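Local coordinates for uncharacterized protein (PDB 4QEY) that is of unknown function but belongs to a PLAT/LH2 and C2-like calcium-binding lipoprotein family, so may bind lipid or calcium, at residues F26-T37 against E72-I83; V97-N107 against N123-V131. All blocks are in the same frame, centred on the assembly; numbering follows the deposited sequence.

Contact 1: F26-T37 against E72-I83. With EDO (1,2-ethanediol), chain M.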
loop_
_atom_site.group_PDB
_atom_site.type_symbol
_atom_site.label_atom_id
_atom_site.label_comp_id
_atom_site.label_asym_id
_atom_site.label_seq_id
_atom_site.Cartn_x
_atom_site.Cartn_y
_atom_site.Cartn_z
ATOM N N PHE A 26 14.393 5.277 6.125
ATOM C CA PHE A 26 13.375 4.287 6.447
ATOM C C PHE A 26 13.426 3.156 5.451
ATOM O O PHE A 26 14.038 3.301 4.394
ATOM C CB PHE A 26 11.968 4.940 6.437
ATOM C CG PHE A 26 11.741 6.033 7.458
ATOM C CD1 PHE A 26 12.058 7.358 7.166
ATOM C CD2 PHE A 26 11.192 5.743 8.705
ATOM C CE1 PHE A 26 11.848 8.366 8.106
ATOM C CE2 PHE A 26 11.001 6.753 9.657
ATOM C CZ PHE A 26 11.321 8.053 9.346
ATOM N N ASP A 27 12.800 2.026 5.809
ATOM C CA ASP A 27 12.498 0.860 4.977
ATOM C C ASP A 27 10.982 0.713 4.927
ATOM O O ASP A 27 10.368 0.585 5.973
ATOM C CB ASP A 27 13.180 -0.430 5.458
ATOM C CG ASP A 27 14.673 -0.536 5.265
ATOM O OD1 ASP A 27 15.220 0.194 4.408
ATOM O OD2 ASP A 27 15.285 -1.398 5.915
ATOM N N LEU A 28 10.377 0.825 3.746
ATOM C CA LEU A 28 8.945 0.643 3.517
ATOM C C LEU A 28 8.750 -0.698 2.833
ATOM O O LEU A 28 9.305 -0.926 1.744
ATOM C CB LEU A 28 8.325 1.801 2.687
ATOM C CG LEU A 28 6.862 1.656 2.278
ATOM C CD1 LEU A 28 5.929 1.636 3.509
ATOM C CD2 LEU A 28 6.461 2.752 1.346
ATOM N N ASN A 29 8.009 -1.601 3.502
ATOM C CA ASN A 29 7.699 -2.940 3.009
ATOM C C ASN A 29 6.212 -3.037 2.876
ATOM O O ASN A 29 5.500 -2.735 3.836
ATOM C CB ASN A 29 8.271 -4.017 3.940
ATOM C CG ASN A 29 9.724 -3.793 4.258
ATOM O OD1 ASN A 29 10.600 -3.939 3.399
ATOM N ND2 ASN A 29 9.995 -3.344 5.488
ATOM N N ILE A 30 5.718 -3.351 1.674
ATOM C CA ILE A 30 4.274 -3.405 1.458
ATOM C C ILE A 30 3.915 -4.737 0.762
ATOM O O ILE A 30 4.701 -5.301 0.006
ATOM C CB ILE A 30 3.710 -2.177 0.700
ATOM C CG1 ILE A 30 4.408 -1.946 -0.643
ATOM C CG2 ILE A 30 3.794 -0.908 1.564
ATOM C CD1 ILE A 30 3.948 -0.657 -1.457
ATOM N N ALA A 31 2.747 -5.269 1.128
ATOM C CA ALA A 31 2.196 -6.496 0.587
ATOM C C ALA A 31 0.753 -6.267 0.186
ATOM O O ALA A 31 -0.010 -5.678 0.946
ATOM C CB ALA A 31 2.310 -7.629 1.602
ATOM N N PHE A 32 0.401 -6.688 -1.029
ATOM C CA PHE A 32 -0.945 -6.582 -1.596
ATOM C C PHE A 32 -1.511 -7.953 -1.883
ATOM O O PHE A 32 -0.804 -8.855 -2.369
ATOM C CB PHE A 32 -0.963 -5.756 -2.881
ATOM C CG PHE A 32 -0.435 -4.347 -2.817
ATOM C CD1 PHE A 32 0.919 -4.087 -2.997
ATOM C CD2 PHE A 32 -1.307 -3.267 -2.704
ATOM C CE1 PHE A 32 1.402 -2.777 -3.012
ATOM C CE2 PHE A 32 -0.830 -1.952 -2.743
ATOM C CZ PHE A 32 0.526 -1.714 -2.899
ATOM N N GLY A 33 -2.786 -8.093 -1.564
ATOM C CA GLY A 33 -3.564 -9.301 -1.778
ATOM C C GLY A 33 -4.957 -8.911 -2.203
ATOM O O GLY A 33 -5.473 -7.887 -1.746
ATOM N N ALA A 34 -5.565 -9.699 -3.097
ATOM C CA ALA A 34 -6.897 -9.394 -3.574
ATOM C C ALA A 34 -7.709 -10.657 -3.872
ATOM O O ALA A 34 -7.170 -11.770 -3.978
ATOM C CB ALA A 34 -6.814 -8.534 -4.820
ATOM N N ALA A 35 -9.023 -10.456 -4.007
ATOM C CA ALA A 35 -9.994 -11.495 -4.319
ATOM C C ALA A 35 -10.911 -11.064 -5.452
ATOM O O ALA A 35 -11.279 -9.888 -5.534
ATOM C CB ALA A 35 -10.818 -11.817 -3.081
ATOM N N ASN A 36 -11.267 -12.017 -6.336
ATOM C CA ASN A 36 -12.222 -11.813 -7.430
ATOM C C ASN A 36 -13.483 -12.583 -7.114
ATOM O O ASN A 36 -13.504 -13.378 -6.168
ATOM C CB ASN A 36 -11.651 -12.218 -8.818
ATOM C CG ASN A 36 -10.854 -11.154 -9.556
ATOM O OD1 ASN A 36 -10.792 -9.992 -9.177
ATOM N ND2 ASN A 36 -10.242 -11.509 -10.663
ATOM N N THR A 37 -14.534 -12.355 -7.903
ATOM C CA THR A 37 -15.797 -13.074 -7.752
ATOM C C THR A 37 -15.584 -14.565 -8.152
ATOM O O THR A 37 -16.308 -15.437 -7.671
ATOM C CB THR A 37 -16.912 -12.400 -8.571
ATOM O OG1 THR A 37 -16.584 -12.409 -9.965
ATOM C CG2 THR A 37 -17.193 -10.975 -8.103
ATOM N N GLU A 72 -13.577 -7.802 -12.269
ATOM C CA GLU A 72 -14.364 -8.695 -11.415
ATOM C C GLU A 72 -13.790 -8.806 -9.987
ATOM O O GLU A 72 -14.162 -9.724 -9.248
ATOM C CB GLU A 72 -14.469 -10.094 -12.048
ATOM C CG GLU A 72 -15.698 -10.271 -12.937
ATOM C CD GLU A 72 -15.859 -9.394 -14.165
ATOM O OE1 GLU A 72 -14.840 -9.047 -14.804
ATOM O OE2 GLU A 72 -17.023 -9.114 -14.533
ATOM N N GLY A 73 -12.968 -7.831 -9.597
ATOM C CA GLY A 73 -12.390 -7.737 -8.262
ATOM C C GLY A 73 -13.454 -7.494 -7.214
ATOM O O GLY A 73 -14.388 -6.729 -7.457
ATOM N N SER A 74 -13.339 -8.162 -6.056
ATOM C CA SER A 74 -14.312 -8.043 -4.966
ATOM C C SER A 74 -13.685 -7.420 -3.706
ATOM O O SER A 74 -14.415 -6.902 -2.855
ATOM C CB SER A 74 -14.904 -9.410 -4.628
ATOM O OG SER A 74 -13.927 -10.340 -4.185
HETATM N N MSE A 75 -12.343 -7.443 -3.600
HETATM C CA MSE A 75 -11.626 -6.916 -2.439
HETATM C C MSE A 75 -10.128 -6.824 -2.668
HETATM O O MSE A 75 -9.565 -7.688 -3.337
HETATM C CB MSE A 75 -11.873 -7.856 -1.248
HETATM C CG MSE A 75 -11.448 -7.280 0.069
HETATM SE SE MSE A 75 -10.710 -8.634 1.196
HETATM C CE MSE A 75 -8.956 -8.985 0.207
HETATM N N MSE A 76 -9.473 -5.824 -2.057
HETATM C CA MSE A 76 -8.015 -5.701 -2.051
HETATM C C MSE A 76 -7.546 -5.216 -0.675
HETATM O O MSE A 76 -8.178 -4.334 -0.088
HETATM C CB MSE A 76 -7.461 -4.791 -3.156
HETATM C CG MSE A 76 -5.923 -4.739 -3.120
HETATM SE SE MSE A 76 -5.036 -3.794 -4.528
HETATM C CE MSE A 76 -5.406 -5.033 -5.901
ATOM N N THR A 77 -6.445 -5.799 -0.174
ATOM C CA THR A 77 -5.836 -5.435 1.102
ATOM C C THR A 77 -4.376 -5.062 0.884
ATOM O O THR A 77 -3.673 -5.686 0.090
ATOM C CB THR A 77 -5.970 -6.576 2.128
ATOM O OG1 THR A 77 -7.354 -6.838 2.312
ATOM C CG2 THR A 77 -5.367 -6.234 3.484
ATOM N N CYS A 78 -3.935 -4.035 1.596
ATOM C CA CYS A 78 -2.554 -3.593 1.598
ATOM C C CYS A 78 -2.066 -3.561 3.024
ATOM O O CYS A 78 -2.637 -2.867 3.866
ATOM C CB CYS A 78 -2.384 -2.240 0.912
ATOM S SG CYS A 78 -0.680 -1.623 0.926
ATOM N N ALA A 79 -1.035 -4.341 3.296
ATOM C CA ALA A 79 -0.374 -4.396 4.604
ATOM C C ALA A 79 1.022 -3.896 4.460
ATOM O O ALA A 79 1.718 -4.301 3.529
ATOM C CB ALA A 79 -0.385 -5.813 5.146
ATOM N N GLY A 80 1.422 -2.993 5.336
ATOM C CA GLY A 80 2.759 -2.426 5.274
ATOM C C GLY A 80 3.485 -2.314 6.601
ATOM O O GLY A 80 2.879 -2.368 7.677
ATOM N N SER A 81 4.806 -2.156 6.518
ATOM C CA SER A 81 5.659 -1.921 7.666
ATOM C C SER A 81 6.645 -0.824 7.316
ATOM O O SER A 81 7.082 -0.691 6.175
ATOM C CB SER A 81 6.369 -3.192 8.151
ATOM O OG SER A 81 7.366 -3.682 7.269
ATOM N N VAL A 82 6.919 0.010 8.304
ATOM C CA VAL A 82 7.869 1.126 8.260
ATOM C C VAL A 82 8.897 0.886 9.376
ATOM O O VAL A 82 8.515 0.745 10.537
ATOM C CB VAL A 82 7.153 2.499 8.382
ATOM C CG1 VAL A 82 8.161 3.640 8.466
ATOM C CG2 VAL A 82 6.181 2.725 7.232
ATOM N N ILE A 83 10.171 0.742 9.004
ATOM C CA ILE A 83 11.294 0.530 9.924
ATOM C C ILE A 83 12.321 1.598 9.609
ATOM O O ILE A 83 12.613 1.804 8.436
ATOM C CB ILE A 83 11.898 -0.925 9.864
ATOM C CG1 ILE A 83 10.848 -2.047 10.078
ATOM C CG2 ILE A 83 13.040 -1.111 10.865
ATOM C CD1 ILE A 83 10.186 -2.525 8.848
HETATM C C1 EDO M . 15.558 3.354 1.020
HETATM O O1 EDO M . 15.693 3.731 2.389
HETATM C C2 EDO M . 15.850 1.832 0.805
HETATM O O2 EDO M . 14.933 1.042 1.558
#

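Contact 2: V97-N107 against N123-V131. With EDO (1,2-ethanediol), chain O.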
loop_
_atom_site.group_PDB
_atom_site.type_symbol
_atom_site.label_atom_id
_atom_site.label_comp_id
_atom_site.label_asym_id
_atom_site.label_seq_id
_atom_site.Cartn_x
_atom_site.Cartn_y
_atom_site.Cartn_z
ATOM N N VAL A 97 -1.990 5.948 1.906
ATOM C CA VAL A 97 -2.520 4.699 1.354
ATOM C C VAL A 97 -3.944 5.008 0.895
ATOM O O VAL A 97 -4.798 5.289 1.738
ATOM C CB VAL A 97 -2.447 3.500 2.334
ATOM C CG1 VAL A 97 -2.830 2.214 1.624
ATOM C CG2 VAL A 97 -1.054 3.367 2.966
ATOM N N ILE A 98 -4.183 5.037 -0.427
ATOM C CA ILE A 98 -5.510 5.378 -0.954
ATOM C C ILE A 98 -6.078 4.168 -1.714
ATOM O O ILE A 98 -5.443 3.635 -2.629
ATOM C CB ILE A 98 -5.520 6.655 -1.838
ATOM C CG1 ILE A 98 -4.794 7.828 -1.140
ATOM C CG2 ILE A 98 -6.954 7.044 -2.145
ATOM C CD1 ILE A 98 -4.479 9.016 -2.031
ATOM N N ALA A 99 -7.291 3.759 -1.310
ATOM C CA ALA A 99 -8.021 2.633 -1.874
ATOM C C ALA A 99 -9.135 3.121 -2.796
ATOM O O ALA A 99 -9.859 4.072 -2.469
ATOM C CB ALA A 99 -8.593 1.776 -0.759
ATOM N N TYR A 100 -9.257 2.471 -3.960
ATOM C CA TYR A 100 -10.237 2.797 -4.989
ATOM C C TYR A 100 -11.014 1.567 -5.458
ATOM O O TYR A 100 -10.505 0.448 -5.402
ATOM C CB TYR A 100 -9.548 3.428 -6.223
ATOM C CG TYR A 100 -8.666 4.629 -5.965
ATOM C CD1 TYR A 100 -7.309 4.474 -5.689
ATOM C CD2 TYR A 100 -9.161 5.926 -6.098
ATOM C CE1 TYR A 100 -6.480 5.577 -5.485
ATOM C CE2 TYR A 100 -8.342 7.040 -5.898
ATOM C CZ TYR A 100 -6.997 6.858 -5.601
ATOM O OH TYR A 100 -6.165 7.933 -5.387
ATOM N N ILE A 101 -12.242 1.790 -5.947
ATOM C CA ILE A 101 -13.096 0.815 -6.623
ATOM C C ILE A 101 -13.599 1.558 -7.846
ATOM O O ILE A 101 -14.354 2.531 -7.704
ATOM C CB ILE A 101 -14.222 0.152 -5.778
ATOM C CG1 ILE A 101 -13.684 -0.473 -4.469
ATOM C CG2 ILE A 101 -14.959 -0.896 -6.630
ATOM C CD1 ILE A 101 -14.795 -0.938 -3.458
ATOM N N ASP A 102 -13.099 1.165 -9.035
ATOM C CA ASP A 102 -13.411 1.776 -10.337
ATOM C C ASP A 102 -13.070 3.289 -10.308
ATOM O O ASP A 102 -13.888 4.132 -10.679
ATOM C CB ASP A 102 -14.880 1.537 -10.759
ATOM C CG ASP A 102 -15.231 0.093 -11.042
ATOM O OD1 ASP A 102 -14.392 -0.618 -11.636
ATOM O OD2 ASP A 102 -16.381 -0.301 -10.755
ATOM N N ASN A 103 -11.843 3.607 -9.829
ATOM C CA ASN A 103 -11.237 4.950 -9.734
ATOM C C ASN A 103 -12.077 5.925 -8.831
ATOM O O ASN A 103 -11.904 7.148 -8.899
ATOM C CB ASN A 103 -11.033 5.559 -11.142
ATOM C CG ASN A 103 -10.028 4.785 -11.979
ATOM O OD1 ASN A 103 -8.953 4.349 -11.510
ATOM N ND2 ASN A 103 -10.365 4.579 -13.241
ATOM N N LYS A 104 -12.913 5.362 -7.938
ATOM C CA LYS A 104 -13.665 6.091 -6.925
ATOM C C LYS A 104 -13.047 5.750 -5.573
ATOM O O LYS A 104 -13.011 4.572 -5.202
ATOM C CB LYS A 104 -15.163 5.764 -6.988
ATOM N N GLU A 105 -12.493 6.760 -4.875
ATOM C CA GLU A 105 -11.860 6.588 -3.572
ATOM C C GLU A 105 -12.877 6.074 -2.542
ATOM O O GLU A 105 -13.923 6.688 -2.331
ATOM C CB GLU A 105 -11.224 7.896 -3.096
ATOM C CG GLU A 105 -10.564 7.759 -1.740
ATOM C CD GLU A 105 -10.017 9.038 -1.154
ATOM O OE1 GLU A 105 -9.528 9.896 -1.928
ATOM O OE2 GLU A 105 -10.047 9.163 0.092
ATOM N N VAL A 106 -12.549 4.943 -1.909
ATOM C CA VAL A 106 -13.417 4.279 -0.935
ATOM C C VAL A 106 -12.753 4.279 0.452
ATOM O O VAL A 106 -13.452 4.156 1.457
ATOM C CB VAL A 106 -13.789 2.839 -1.384
ATOM C CG1 VAL A 106 -14.703 2.872 -2.610
ATOM C CG2 VAL A 106 -12.553 1.979 -1.649
ATOM N N ASN A 107 -11.426 4.421 0.512
ATOM C CA ASN A 107 -10.711 4.436 1.779
ATOM C C ASN A 107 -9.380 5.183 1.645
ATOM O O ASN A 107 -8.844 5.317 0.538
ATOM C CB ASN A 107 -10.472 3.007 2.288
ATOM C CG ASN A 107 -10.298 2.921 3.769
ATOM O OD1 ASN A 107 -10.354 3.920 4.494
ATOM N ND2 ASN A 107 -10.177 1.705 4.254
ATOM N N ASN A 123 3.429 -0.281 11.705
ATOM C CA ASN A 123 2.650 -1.117 10.786
ATOM C C ASN A 123 1.361 -0.449 10.388
ATOM O O ASN A 123 0.842 0.402 11.128
ATOM C CB ASN A 123 2.328 -2.472 11.431
ATOM C CG ASN A 123 3.538 -3.277 11.794
ATOM O OD1 ASN A 123 4.132 -3.962 10.955
ATOM N ND2 ASN A 123 3.930 -3.201 13.060
ATOM N N PHE A 124 0.830 -0.839 9.217
ATOM C CA PHE A 124 -0.461 -0.351 8.743
ATOM C C PHE A 124 -1.122 -1.416 7.899
ATOM O O PHE A 124 -0.446 -2.298 7.363
ATOM C CB PHE A 124 -0.358 0.983 7.964
ATOM C CG PHE A 124 0.434 0.958 6.688
ATOM C CD1 PHE A 124 -0.136 0.490 5.505
ATOM C CD2 PHE A 124 1.740 1.437 6.652
ATOM C CE1 PHE A 124 0.605 0.454 4.314
ATOM C CE2 PHE A 124 2.477 1.413 5.463
ATOM C CZ PHE A 124 1.898 0.937 4.295
ATOM N N SER A 125 -2.451 -1.328 7.792
ATOM C CA SER A 125 -3.292 -2.234 7.006
ATOM C C SER A 125 -4.499 -1.469 6.526
ATOM O O SER A 125 -5.226 -0.880 7.343
ATOM C CB SER A 125 -3.689 -3.462 7.827
ATOM O OG SER A 125 -4.510 -4.336 7.074
ATOM N N VAL A 126 -4.678 -1.405 5.197
ATOM C CA VAL A 126 -5.794 -0.686 4.555
ATOM C C VAL A 126 -6.426 -1.591 3.500
ATOM O O VAL A 126 -5.719 -2.246 2.737
ATOM C CB VAL A 126 -5.332 0.672 3.939
ATOM C CG1 VAL A 126 -6.504 1.454 3.338
ATOM C CG2 VAL A 126 -4.600 1.531 4.970
ATOM N N SER A 127 -7.749 -1.613 3.452
ATOM C CA SER A 127 -8.494 -2.425 2.504
ATOM C C SER A 127 -9.520 -1.563 1.758
ATOM O O SER A 127 -9.875 -0.478 2.239
ATOM C CB SER A 127 -9.177 -3.577 3.237
ATOM O OG SER A 127 -9.877 -4.429 2.347
ATOM N N THR A 128 -9.985 -2.039 0.578
ATOM C CA THR A 128 -11.007 -1.351 -0.226
ATOM C C THR A 128 -12.406 -1.605 0.337
ATOM O O THR A 128 -13.310 -0.837 0.039
ATOM C CB THR A 128 -10.952 -1.798 -1.698
ATOM O OG1 THR A 128 -11.065 -3.223 -1.756
ATOM C CG2 THR A 128 -9.686 -1.347 -2.421
ATOM N N THR A 129 -12.585 -2.678 1.145
ATOM C CA THR A 129 -13.886 -3.101 1.691
ATOM C C THR A 129 -13.989 -2.963 3.241
ATOM O O THR A 129 -14.865 -3.594 3.853
ATOM C CB THR A 129 -14.146 -4.565 1.303
ATOM O OG1 THR A 129 -13.110 -5.378 1.839
ATOM C CG2 THR A 129 -14.252 -4.766 -0.201
ATOM N N SER A 130 -13.133 -2.127 3.863
ATOM C CA SER A 130 -13.172 -1.861 5.308
ATOM C C SER A 130 -14.475 -1.154 5.659
ATOM O O SER A 130 -14.819 -0.172 5.001
ATOM C CB SER A 130 -11.979 -1.015 5.733
ATOM O OG SER A 130 -10.766 -1.489 5.180
ATOM N N VAL A 131 -15.210 -1.657 6.657
ATOM C CA VAL A 131 -16.500 -1.105 7.065
ATOM C C VAL A 131 -16.259 0.032 8.075
ATOM O O VAL A 131 -15.465 -0.122 9.006
ATOM C CB VAL A 131 -17.415 -2.223 7.630
ATOM C CG1 VAL A 131 -18.811 -1.697 7.948
ATOM C CG2 VAL A 131 -17.513 -3.374 6.639
HETATM C C1 EDO O . -6.736 7.596 -9.863
HETATM O O1 EDO O . -5.459 7.195 -9.381
HETATM C C2 EDO O . -7.747 6.522 -9.460
HETATM O O2 EDO O . -7.294 5.273 -9.980
#

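Contact 1: F26-T37 against E72-I83
The Phe32 ring has Cys78 SG over one face, 4.1 Å from Cys78 SG to the Phe32 ring centroid and 27° off the ring normal. Met76 SE, of a selenomethionine, meets the same ring obliquely, a Met-aromatic contact. Phe32, Cys78, Met76 and Val82 sit on one face of an antiparallel pair, strand 26-36 beside strand 73-83, in one of the two sheets of a beta sandwich. Phe26 stands at the end of its strand, where CD2 of its ring touches Val82 CG1, again obliquely. Leu28, Ile30, Phe32, Cys78, Met76 and Val82 turn to the buried side, where Ile15, Val17, Ile65 and Cys67 of the other sheet cover part of them. Cys78 SG lies anti to the backbone N (chi1 179°), which carries the sulfur over the Phe32 ring.

The other face carries Asp27, Asn29, Ala31, Thr77, Ser81 and Ile83 and is partly exposed. There Asn29 ND2 gives a hydrogen bond to Ser81 OG at 3.2 Å, with the oxygen close to the amide plane. Asn29 OD1 takes its bond from the backbone N of Lys59, so both ends of the amide are held and its rotation is fixed. A 1,2-ethanediol, probably from the crystallisation liquor, donates a hydrogen bond from its O2 to Asp27 OD1.

Paired backbone N-H...O=C bonds run from Asp27-Ile83 through Asn29-Ser81, Ala31-Ala79 and Gly33-Thr77 to Ala35-Met75. The regular pairing breaks near Ala35. Ser74 and Met75 both face this residue in a classic beta bulge. Ala35 O accepts from Ser74 N at 2.7 Å and from Met75 N at 3.3 Å.

Contact 2: V97-N107 against N123-V131
Val97 lies against Val126 and Phe124. The two valines lie alongside one another, pointing in opposite directions, 3.7 Å from Val97 CG1 to Val126 CB. The other methyl of Val97 turns to the ring, with Val97 CG2 3.6 Å from Phe124 CE1, an oblique approach. This is packing between the two sheets of a beta sandwich. Strand 97-101 belongs to one sheet and strand 123-127 to the other, and they run nearly parallel, 17° apart and 7.4 Å at closest approach. Leu109 and Ile15 extend the apolar layer around these residues.

Farther along, Thr128 packs against the hairpin. Its CG2 lies 3.7 Å from Ala99 CB. The rotation of the Thr128 side chain turns this methyl to Ala99 CB and Tyr100 O, while OG1 faces His13 and Met76. That hydroxyl is hydrogen-bonded to His13 ND1 and Met76 N. Ile101 and Val106 touch both CB and the carbonyl O of Thr128, and Val106 CG2 comes within 3.4 Å of Thr128 O.

The hairpin closes through a type I' turn from Ile101 to Lys104. Val106 and Asn107 both face Ala99 in a classic beta bulge. Asn107 points toward segment 123-131, with CG anti to the backbone N (chi1 -155°), and its amide meets the chain at Ser127. An alanine here would remove the amide and would probably leave Ser127 O without its in-plane donor, relying more on Ser130 OG, which lies above the carbonyl plane. The Asn107 bond lies in that plane: Asn107 ND2 reaches Ser127 O at 3.0 Å, with an N-H...O angle of 172°.

How the contacts relate
Contact 1 is an in-sheet pair and contact 2 joins the two sheets. They share one sheet, because strand 73-84 lies next to strand 121-127 there. Cys78 N probably bonds Val126 O, and Gly80 N probably bonds Phe124 O, so the second strand of contact 1 holds the second segment of contact 2. Contact 1 lies nearer the centre of the chain. Both are partly buried, with an apolar inner side. Contact 1 is held mainly by repeated backbone bonds, with sulfur and aromatic groups inside. Contact 2 depends on methyl packing and one side-chain amide bond. Phe124 touches Leu28 and Ile30, so the buried layer is common to both.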